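Local coordinates for LIM domain only protein 7 (Homo sapiens, PDB 2EAQ) that probably binds the C-terminal tails of partner proteins through its PDZ domain, as other members of that family do, at residues F2-S8 and V82-Y88; D18-T22 and S34-P40. All blocks are in the same frame, centred on the assembly; numbering follows the deposited sequence.

In the fold
Both interactions belong to one compact PDZ domain, with interaction 2 nested in the long loop that interaction 1 closes. Interaction 1 zips the two ends of the chain together, as the edge strand 2-10 runs antiparallel to strand 80-88; it is partly buried, with mainly apolar side chains, Arg87 among them, on one face and two charge pairs on the other. Interaction 2 is a surface contact, where the start of the hairpin 21-26/29-35 meets the turn leading into helix 40-43, and there backbone carbonyls, hydroxyls and a glycine do most of the work. The two touch where buried Met83 packs on Phe21, SD of the one 4.1 Å from CZ of the other.

Interaction 1: residues F2-S8 and V82-Y88; sequences FSDMRIS and VMDVRRY
Arg87 O is gripped twice: Ser3 N donates to it at 2.9 Å, and so does a water that also bonds Ser3 OG. From there the antiparallel ladder runs on through the hydrogen-bonded pairs Met5–Val85 and Ile7–Met83, each closed by reciprocal N-H...O bonds, joining the edge strand to strand 80-88 of the PDZ sheet. One face of this ribbon, that of Asp4, Arg6, Asp84 and Arg86, carries two charge pairs. Arg6 takes Asp84 side-on: NE reaches the syn lone pair of OD1 at 2.8 Å, nearly straight at 173°, while NH2 meets OD2 at 3.1 Å. Guanidinium and carboxylate are turned only 18° apart, so the paired bonds would hold the two flat groups from turning against each other. With an alanine in place of Asp84 both bonds go, and the Arg6 guanidinium, left without its carboxylate, is likely to be freer to swing. In the other pair Asp4 OD1 sits 2.9 Å from Arg86 NE but well out of the guanidinium plane, a matter of charge alone. On the opposite face Met5, its CG between backbone N and carbonyl carbon (chi1 59°), packs CG on Val85 CG2, and its SD lies 3.5 Å over Arg87 CZ. That guanidinium also forms a salt bridge with Asp50 through NE. Direction-specific backbone bonds thus set the register, which acid facing base in each pair would probably favour.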
loop_
_atom_site.group_PDB
_atom_site.type_symbol
_atom_site.label_atom_id
_atom_site.label_comp_id
_atom_site.label_asym_id
_atom_site.label_seq_id
_atom_site.Cartn_x
_atom_site.Cartn_y
_atom_site.Cartn_z
ATOM N N PHE A 2 -7.466 -10.609 13.708
ATOM C CA PHE A 2 -7.085 -9.635 12.695
ATOM C C PHE A 2 -8.299 -8.802 12.338
ATOM O O PHE A 2 -9.432 -9.272 12.462
ATOM C CB PHE A 2 -6.533 -10.304 11.441
ATOM C CG PHE A 2 -7.576 -10.738 10.445
ATOM C CD1 PHE A 2 -7.685 -12.078 10.096
ATOM C CD2 PHE A 2 -8.395 -9.800 9.783
ATOM C CE1 PHE A 2 -8.589 -12.489 9.104
ATOM C CE2 PHE A 2 -9.302 -10.195 8.787
ATOM C CZ PHE A 2 -9.401 -11.531 8.448
ATOM N N SER A 3 -8.052 -7.559 11.928
ATOM C CA SER A 3 -9.099 -6.645 11.503
ATOM C C SER A 3 -8.811 -6.191 10.103
ATOM O O SER A 3 -7.649 -5.941 9.772
ATOM C CB SER A 3 -9.127 -5.417 12.381
ATOM O OG SER A 3 -9.324 -5.813 13.727
ATOM N N ASP A 4 -9.831 -6.144 9.272
ATOM C CA ASP A 4 -9.734 -5.656 7.919
ATOM C C ASP A 4 -10.061 -4.192 7.991
ATOM O O ASP A 4 -10.952 -3.801 8.760
ATOM C CB ASP A 4 -10.732 -6.322 6.969
ATOM C CG ASP A 4 -10.297 -7.697 6.570
ATOM O OD1 ASP A 4 -9.082 -7.917 6.587
ATOM O OD2 ASP A 4 -11.143 -8.552 6.250
ATOM N N MET A 5 -9.346 -3.372 7.223
ATOM C CA MET A 5 -9.616 -1.932 7.222
ATOM C C MET A 5 -9.183 -1.319 5.906
ATOM O O MET A 5 -8.477 -1.965 5.108
ATOM C CB MET A 5 -8.936 -1.258 8.370
ATOM C CG MET A 5 -7.428 -1.439 8.340
ATOM S SD MET A 5 -6.308 -1.036 9.797
ATOM C CE MET A 5 -6.982 -1.178 10.669
ATOM N N ARG A 6 -9.643 -0.099 5.652
ATOM C CA ARG A 6 -9.354 0.616 4.418
ATOM C C ARG A 6 -8.571 1.842 4.807
ATOM O O ARG A 6 -8.958 2.520 5.770
ATOM C CB ARG A 6 -10.676 0.989 3.713
ATOM C CG ARG A 6 -10.569 1.637 2.375
ATOM C CD ARG A 6 -11.944 1.448 1.703
ATOM N NE ARG A 6 -12.017 0.072 1.168
ATOM C CZ ARG A 6 -13.118 -0.513 0.677
ATOM N NH1 ARG A 6 -14.288 0.137 0.656
ATOM N NH2 ARG A 6 -13.055 -1.749 0.174
ATOM N N ILE A 7 -7.454 2.139 4.154
ATOM C CA ILE A 7 -6.648 3.301 4.518
ATOM C C ILE A 7 -6.459 4.182 3.297
ATOM O O ILE A 7 -5.993 3.707 2.261
ATOM C CB ILE A 7 -5.302 2.846 5.053
ATOM C CG1 ILE A 7 -5.500 1.945 6.280
ATOM C CG2 ILE A 7 -4.410 4.084 5.402
ATOM C CD1 ILE A 7 -4.144 1.464 6.932
ATOM N N SER A 8 -6.828 5.451 3.390
ATOM C CA SER A 8 -6.702 6.371 2.278
ATOM C C SER A 8 -5.448 7.203 2.426
ATOM O O SER A 8 -5.211 7.781 3.473
ATOM C CB SER A 8 -7.923 7.276 2.272
ATOM O OG SER A 8 -7.853 8.051 1.026
ATOM N N VAL A 82 -6.012 4.040 -2.117
ATOM C CA VAL A 82 -6.986 3.539 -1.138
ATOM C C VAL A 82 -6.594 2.068 -0.950
ATOM O O VAL A 82 -6.811 1.246 -1.864
ATOM C CB VAL A 82 -8.427 3.672 -1.635
ATOM C CG1 VAL A 82 -9.439 3.070 -0.638
ATOM C CG2 VAL A 82 -8.799 5.150 -1.743
ATOM N N MET A 83 -6.051 1.763 0.220
ATOM C CA MET A 83 -5.511 0.425 0.487
ATOM C C MET A 83 -6.369 -0.423 1.346
ATOM O O MET A 83 -6.806 0.062 2.398
ATOM C CB MET A 83 -4.156 0.555 1.182
ATOM C CG MET A 83 -3.121 1.562 0.559
ATOM S SD MET A 83 -1.413 1.466 1.341
ATOM C CE MET A 83 -1.608 -0.285 1.930
ATOM N N ASP A 84 -6.662 -1.631 0.935
ATOM C CA ASP A 84 -7.391 -2.535 1.833
ATOM C C ASP A 84 -6.316 -3.370 2.506
ATOM O O ASP A 84 -5.487 -3.969 1.794
ATOM C CB ASP A 84 -8.344 -3.425 1.050
ATOM C CG ASP A 84 -9.550 -2.694 0.585
ATOM O OD1 ASP A 84 -9.717 -1.560 1.005
ATOM O OD2 ASP A 84 -10.331 -3.277 -0.175
ATOM N N VAL A 85 -6.217 -3.321 3.819
ATOM C CA VAL A 85 -5.236 -4.061 4.564
ATOM C C VAL A 85 -5.856 -4.899 5.645
ATOM O O VAL A 85 -7.015 -4.721 6.043
ATOM C CB VAL A 85 -4.133 -3.115 5.203
ATOM C CG1 VAL A 85 -3.568 -2.152 4.152
ATOM C CG2 VAL A 85 -4.667 -2.355 6.370
ATOM N N ARG A 86 -5.080 -5.843 6.135
ATOM C CA ARG A 86 -5.456 -6.729 7.249
ATOM C C ARG A 86 -4.376 -6.491 8.288
ATOM O O ARG A 86 -3.176 -6.703 8.050
ATOM C CB ARG A 86 -5.446 -8.179 6.772
ATOM C CG ARG A 86 -5.827 -9.175 7.822
ATOM C CD ARG A 86 -6.393 -10.423 7.162
ATOM N NE ARG A 86 -7.124 -10.027 5.967
ATOM C CZ ARG A 86 -8.214 -10.611 5.490
ATOM N NH1 ARG A 86 -8.742 -11.648 6.114
ATOM N NH2 ARG A 86 -8.760 -10.162 4.360
ATOM N N ARG A 87 -4.788 -6.088 9.478
ATOM C CA ARG A 87 -3.908 -5.781 10.595
ATOM C C ARG A 87 -4.077 -6.837 11.652
ATOM O O ARG A 87 -5.199 -7.078 12.125
ATOM C CB ARG A 87 -4.247 -4.396 11.143
ATOM C CG ARG A 87 -3.308 -3.993 12.289
ATOM C CD ARG A 87 -3.429 -2.531 12.666
ATOM N NE ARG A 87 -2.998 -1.692 11.543
ATOM C CZ ARG A 87 -3.266 -0.388 11.405
ATOM N NH1 ARG A 87 -4.004 0.260 12.335
ATOM N NH2 ARG A 87 -2.801 0.271 10.344
ATOM N N TYR A 88 -2.970 -7.485 12.008
ATOM C CA TYR A 88 -3.105 -8.559 12.983
ATOM C C TYR A 88 -2.879 -8.029 14.384
ATOM O O TYR A 88 -2.011 -7.191 14.614
ATOM C CB TYR A 88 -2.131 -9.691 12.603
ATOM C CG TYR A 88 -2.434 -10.332 11.237
ATOM C CD1 TYR A 88 -3.228 -11.488 11.122
ATOM C CD2 TYR A 88 -1.953 -9.741 10.044
ATOM C CE1 TYR A 88 -3.517 -12.039 9.847
ATOM C CE2 TYR A 88 -2.240 -10.266 8.802
ATOM C CZ TYR A 88 -3.005 -11.410 8.696
ATOM O OH TYR A 88 -3.166 -11.914 7.435
HETATM O O HOH W 1 -6.301 -5.784 14.205
#

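Interaction 2: residues D18-T22 and S34-P40; sequences DFGFT and SVEAGSP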
loop_
_atom_site.group_PDB
_atom_site.type_symbol
_atom_site.label_atom_id
_atom_site.label_comp_id
_atom_site.label_asym_id
_atom_site.label_seq_id
_atom_site.Cartn_x
_atom_site.Cartn_y
_atom_site.Cartn_z
ATOM N N ASP A 18 7.708 8.813 -3.527
ATOM C CA ASP A 18 6.678 7.783 -3.335
ATOM C C ASP A 18 5.873 8.118 -2.071
ATOM O O ASP A 18 6.115 9.103 -1.396
ATOM C CB ASP A 18 7.255 6.383 -3.226
ATOM C CG ASP A 18 8.278 6.267 -2.135
ATOM O OD1 ASP A 18 7.995 6.569 -0.956
ATOM O OD2 ASP A 18 9.440 5.870 -2.455
ATOM N N PHE A 19 4.897 7.279 -1.779
ATOM C CA PHE A 19 3.992 7.528 -0.656
ATOM C C PHE A 19 4.583 7.374 0.726
ATOM O O PHE A 19 3.965 7.796 1.696
ATOM C CB PHE A 19 2.758 6.635 -0.750
ATOM C CG PHE A 19 1.807 6.995 -1.863
ATOM C CD1 PHE A 19 0.806 7.937 -1.675
ATOM C CD2 PHE A 19 1.898 6.366 -3.097
ATOM C CE1 PHE A 19 -0.107 8.239 -2.690
ATOM C CE2 PHE A 19 0.980 6.674 -4.156
ATOM C CZ PHE A 19 -0.023 7.619 -3.928
ATOM N N GLY A 20 5.786 6.825 0.823
ATOM C CA GLY A 20 6.375 6.730 2.155
ATOM C C GLY A 20 6.397 5.365 2.755
ATOM O O GLY A 20 6.736 5.255 3.918
ATOM N N PHE A 21 6.088 4.298 2.003
ATOM C CA PHE A 21 6.185 2.978 2.613
ATOM C C PHE A 21 6.868 2.054 1.582
ATOM O O PHE A 21 6.922 2.360 0.386
ATOM C CB PHE A 21 4.771 2.454 2.975
ATOM C CG PHE A 21 3.917 2.111 1.818
ATOM C CD1 PHE A 21 3.852 0.814 1.358
ATOM C CD2 PHE A 21 3.145 3.095 1.170
ATOM C CE1 PHE A 21 3.032 0.525 0.257
ATOM C CE2 PHE A 21 2.345 2.790 0.079
ATOM C CZ PHE A 21 2.308 1.513 -0.359
ATOM N N THR A 22 7.438 0.964 2.085
ATOM C CA THR A 22 8.015 -0.083 1.204
ATOM C C THR A 22 7.261 -1.369 1.527
ATOM O O THR A 22 6.669 -1.526 2.616
ATOM C CB THR A 22 9.490 -0.314 1.421
ATOM O OG1 THR A 22 9.732 -0.723 2.760
ATOM C CG2 THR A 22 10.275 0.995 1.124
ATOM N N SER A 34 8.003 -0.981 5.853
ATOM C CA SER A 34 8.477 0.228 6.543
ATOM C C SER A 34 7.506 1.344 6.199
ATOM O O SER A 34 6.823 1.306 5.154
ATOM C CB SER A 34 9.885 0.578 6.021
ATOM O OG SER A 34 9.860 1.037 4.656
ATOM N N VAL A 35 7.415 2.324 7.117
ATOM C CA VAL A 35 6.579 3.546 6.952
ATOM C C VAL A 35 7.466 4.665 7.430
ATOM O O VAL A 35 7.812 4.719 8.605
ATOM C CB VAL A 35 5.278 3.443 7.763
ATOM C CG1 VAL A 35 4.451 4.726 7.539
ATOM C CG2 VAL A 35 4.454 2.305 7.310
ATOM N N GLU A 36 7.786 5.577 6.515
ATOM C CA GLU A 36 8.713 6.650 6.787
ATOM C C GLU A 36 8.135 7.829 7.530
ATOM O O GLU A 36 7.044 8.309 7.229
ATOM C CB GLU A 36 9.231 7.186 5.484
ATOM C CG GLU A 36 10.081 6.267 4.647
ATOM C CD GLU A 36 10.610 7.121 3.479
ATOM O OE1 GLU A 36 11.646 7.831 3.660
ATOM O OE2 GLU A 36 9.954 7.147 2.433
ATOM N N ALA A 37 8.831 8.263 8.561
ATOM C CA ALA A 37 8.412 9.460 9.286
ATOM C C ALA A 37 8.348 10.608 8.302
ATOM O O ALA A 37 9.172 10.747 7.396
ATOM C CB ALA A 37 9.408 9.770 10.391
ATOM N N GLY A 38 7.299 11.406 8.497
ATOM C CA GLY A 38 7.045 12.589 7.696
ATOM C C GLY A 38 6.307 12.373 6.384
ATOM O O GLY A 38 6.028 13.348 5.679
ATOM N N SER A 39 5.999 11.114 6.053
ATOM C CA SER A 39 5.404 10.802 4.780
ATOM C C SER A 39 3.895 10.748 4.782
ATOM O O SER A 39 3.271 10.688 5.822
ATOM C CB SER A 39 5.907 9.387 4.321
ATOM O OG SER A 39 5.315 8.375 5.124
ATOM N N PRO A 40 3.287 10.751 3.590
ATOM C CA PRO A 40 1.822 10.635 3.500
ATOM C C PRO A 40 1.366 9.313 4.152
ATOM O O PRO A 40 0.301 9.227 4.823
ATOM C CB PRO A 40 1.579 10.610 1.990
ATOM C CG PRO A 40 2.622 11.502 1.444
ATOM C CD PRO A 40 3.865 11.140 2.298
#
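Thr22 and Ser34 both turn their hydroxyls between backbone N and carbonyl carbon (chi1 60° and 69°), which brings Thr22 OG1 and Ser34 OG to 2.6 Å in a hydrogen bond across the open end of the hairpin. By position and sequence, 18-21 (DFGF) corresponds to the GLGF loop of the PDZ family, and so is probably where a peptide carboxylate would bind, as in relatives. Next along the strands, Thr22 N bonds Ser34 O at a tilt, and Gly20 O takes Glu36 N at 2.8 Å in a nearly straight bond of 174°. The loop is tied within itself by an Asx turn, in which the anti lone pair of Asp18 OD1 accepts from Gly20 N. Asp18 OD1 also faces Glu36 OE2 4.0 Å away, a like-charge approach that could shift the ionisation of either. Gly20 fits its place closely: a side chain there would run into Ser39 CB and the carbonyl before it. Facing Gly20 across the contact, Ser39 closes a type II turn from Glu36, whose O accepts from both Ser39 N and OG. Ser39 is also the N-cap of helix 40-43, its OG bonding Glu42 N. Its CB rests 3.5 Å from Gly20 CA, closer than carbons usually pack.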